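Local coordinates for peptidoglycan-recognition protein SD (Drosophila melanogaster, PDB 2RKQ) that binds bacterial peptidoglycan and activates the Toll pathway in the innate immune response of the fly, at residues N51-Q56 against F62-Y67. Sequence-based numbering, arbitrary orientation.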
loop_
_atom_site.group_PDB
_atom_site.type_symbol
_atom_site.label_atom_id
_atom_site.label_comp_id
_atom_site.label_asym_id
_atom_site.label_seq_id
_atom_site.Cartn_x
_atom_site.Cartn_y
_atom_site.Cartn_z
ATOM N N ASN A 51 4.144 4.019 13.845
ATOM C CA ASN A 51 5.384 4.750 13.636
ATOM C C ASN A 51 5.455 5.326 12.234
ATOM O O ASN A 51 5.896 6.459 12.049
ATOM C CB ASN A 51 6.602 3.878 13.937
ATOM C CG ASN A 51 6.716 3.536 15.406
ATOM O OD1 ASN A 51 6.036 4.118 16.244
ATOM N ND2 ASN A 51 7.577 2.573 15.723
ATOM N N LEU A 52 5.003 4.564 11.245
ATOM C CA LEU A 52 4.972 5.066 9.882
ATOM C C LEU A 52 3.985 6.212 9.744
ATOM O O LEU A 52 4.305 7.236 9.141
ATOM C CB LEU A 52 4.635 3.971 8.875
ATOM C CG LEU A 52 4.724 4.443 7.424
ATOM C CD1 LEU A 52 6.124 4.965 7.056
ATOM C CD2 LEU A 52 4.301 3.322 6.500
ATOM N N GLN A 53 2.778 6.043 10.270
ATOM C CA GLN A 53 1.833 7.139 10.210
ATOM C C GLN A 53 2.419 8.376 10.845
ATOM O O GLN A 53 2.330 9.449 10.266
ATOM C CB GLN A 53 0.531 6.774 10.909
ATOM C CG GLN A 53 -0.478 7.895 10.808
ATOM C CD GLN A 53 -1.768 7.634 11.536
ATOM O OE1 GLN A 53 -1.781 7.088 12.646
ATOM N NE2 GLN A 53 -2.874 8.043 10.922
ATOM N N ASN A 54 2.986 8.223 12.039
ATOM C CA ASN A 54 3.520 9.375 12.770
ATOM C C ASN A 54 4.679 10.020 12.016
ATOM O O ASN A 54 4.781 11.252 11.972
ATOM C CB ASN A 54 4.003 8.982 14.168
ATOM C CG ASN A 54 2.888 8.529 15.112
ATOM O OD1 ASN A 54 3.181 7.930 16.158
ATOM N ND2 ASN A 54 1.635 8.794 14.773
ATOM N N PHE A 55 5.556 9.211 11.429
ATOM C CA PHE A 55 6.664 9.749 10.643
ATOM C C PHE A 55 6.154 10.518 9.431
ATOM O O PHE A 55 6.582 11.641 9.162
ATOM C CB PHE A 55 7.605 8.641 10.167
ATOM C CG PHE A 55 8.726 9.135 9.290
ATOM C CD1 PHE A 55 8.627 9.069 7.899
ATOM C CD2 PHE A 55 9.880 9.675 9.859
ATOM C CE1 PHE A 55 9.659 9.534 7.083
ATOM C CE2 PHE A 55 10.922 10.142 9.047
ATOM C CZ PHE A 55 10.804 10.067 7.657
ATOM N N GLN A 56 5.244 9.913 8.679
ATOM C CA GLN A 56 4.747 10.568 7.475
ATOM C C GLN A 56 3.964 11.840 7.788
ATOM O O GLN A 56 4.062 12.839 7.063
ATOM C CB GLN A 56 3.894 9.601 6.662
ATOM C CG GLN A 56 4.725 8.446 6.132
ATOM C CD GLN A 56 4.055 7.731 4.996
ATOM O OE1 GLN A 56 4.641 7.564 3.913
ATOM N NE2 GLN A 56 2.821 7.358 5.197
ATOM N N PHE A 62 2.553 14.805 5.571
ATOM C CA PHE A 62 1.346 14.264 4.923
ATOM C C PHE A 62 0.154 14.434 5.853
ATOM O O PHE A 62 0.327 14.510 7.079
ATOM C CB PHE A 62 1.492 12.765 4.616
ATOM C CG PHE A 62 2.521 12.426 3.583
ATOM C CD1 PHE A 62 2.864 11.092 3.385
ATOM C CD2 PHE A 62 3.124 13.405 2.780
ATOM C CE1 PHE A 62 3.797 10.740 2.417
ATOM C CE2 PHE A 62 4.077 13.055 1.801
ATOM C CZ PHE A 62 4.413 11.712 1.641
ATOM N N SER A 63 -1.046 14.493 5.272
ATOM C CA SER A 63 -2.266 14.536 6.054
ATOM C C SER A 63 -2.561 13.254 6.817
ATOM O O SER A 63 -3.346 13.277 7.760
ATOM C CB SER A 63 -3.454 14.858 5.164
ATOM O OG SER A 63 -3.245 16.113 4.529
ATOM N N ASP A 64 -1.967 12.141 6.377
ATOM C CA ASP A 64 -2.258 10.823 6.950
ATOM C C ASP A 64 -1.177 9.914 6.448
ATOM O O ASP A 64 -0.383 10.307 5.589
ATOM C CB ASP A 64 -3.636 10.363 6.451
ATOM C CG ASP A 64 -4.175 9.128 7.163
ATOM O OD1 ASP A 64 -5.143 8.575 6.617
ATOM O OD2 ASP A 64 -3.665 8.739 8.236
ATOM N N ILE A 65 -1.131 8.697 6.983
ATOM C CA ILE A 65 -0.320 7.652 6.365
ATOM C C ILE A 65 -0.633 7.637 4.863
ATOM O O ILE A 65 -1.766 7.855 4.465
ATOM C CB ILE A 65 -0.592 6.294 7.045
ATOM C CG1 ILE A 65 0.524 5.298 6.740
ATOM C CG2 ILE A 65 -2.051 5.801 6.794
ATOM C CD1 ILE A 65 0.479 4.114 7.700
ATOM N N GLY A 66 0.382 7.418 4.032
ATOM C CA GLY A 66 0.260 7.727 2.607
ATOM C C GLY A 66 -0.447 6.709 1.747
ATOM O O GLY A 66 -0.776 6.982 0.595
ATOM N N TYR A 67 -0.651 5.521 2.302
ATOM C CA TYR A 67 -1.167 4.374 1.551
ATOM C C TYR A 67 -2.576 4.011 1.964
ATOM O O TYR A 67 -3.041 4.379 3.057
ATOM C CB TYR A 67 -0.235 3.169 1.771
ATOM C CG TYR A 67 1.143 3.442 1.241
ATOM C CD1 TYR A 67 2.187 3.751 2.087
ATOM C CD2 TYR A 67 1.386 3.424 -0.124
ATOM C CE1 TYR A 67 3.433 4.036 1.577
ATOM C CE2 TYR A 67 2.619 3.720 -0.638
ATOM C CZ TYR A 67 3.640 4.009 0.211
ATOM O OH TYR A 67 4.870 4.290 -0.344
#
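Q56 meets the F62 ring at its edge: OE1, as modelled, lies near the ring plane, 3.6 Å from F62 CE1, and the amide and ring planes stand 67° apart. Q56 CB also approaches F62 CD1, at 3.7 Å. Q56 OE1 also comes obliquely near the Y67 ring. The other end of the amide, Q56 NE2, sits 2.7 Å from G66 N; two donors so close leave the assignment of this amide doubtful. The backbone joins at the same place, F62 N donating to Q56 O (2.9 Å) and tying the last turns of helix 42-58 to the loop that leads into strand 69-71.

One turn back, Q53 reaches over I65 with an extended chain. CG anti to the backbone N (chi1 -178°) carries it past I65, Q53 CB lying 4.1 Å from I65 CB, until Q53 NE2 bonds D64 OD2 at 2.9 Å, meeting that oxygen nearly along its C-O axis. The acceptor lies close to the amide plane, which is turned 46° from the carboxylate. L52 CD2 touches I65 CD1 at 4.1 Å.

Q53 NE2 also donates to K13 O, and D64 OD2 pairs with R7. A leucine in place of Q53 would probably leave K13 O without this donor and D64 OD2 leaning on R7 for its grip.

The contact thus illustrates how a buried carboxylate is accommodated: a neutral amide and an arginine share one oxygen, which would be expected to favour the charged form, while L52 and I65 pack together on L70 of strand 69-71 in this amidase-like fold.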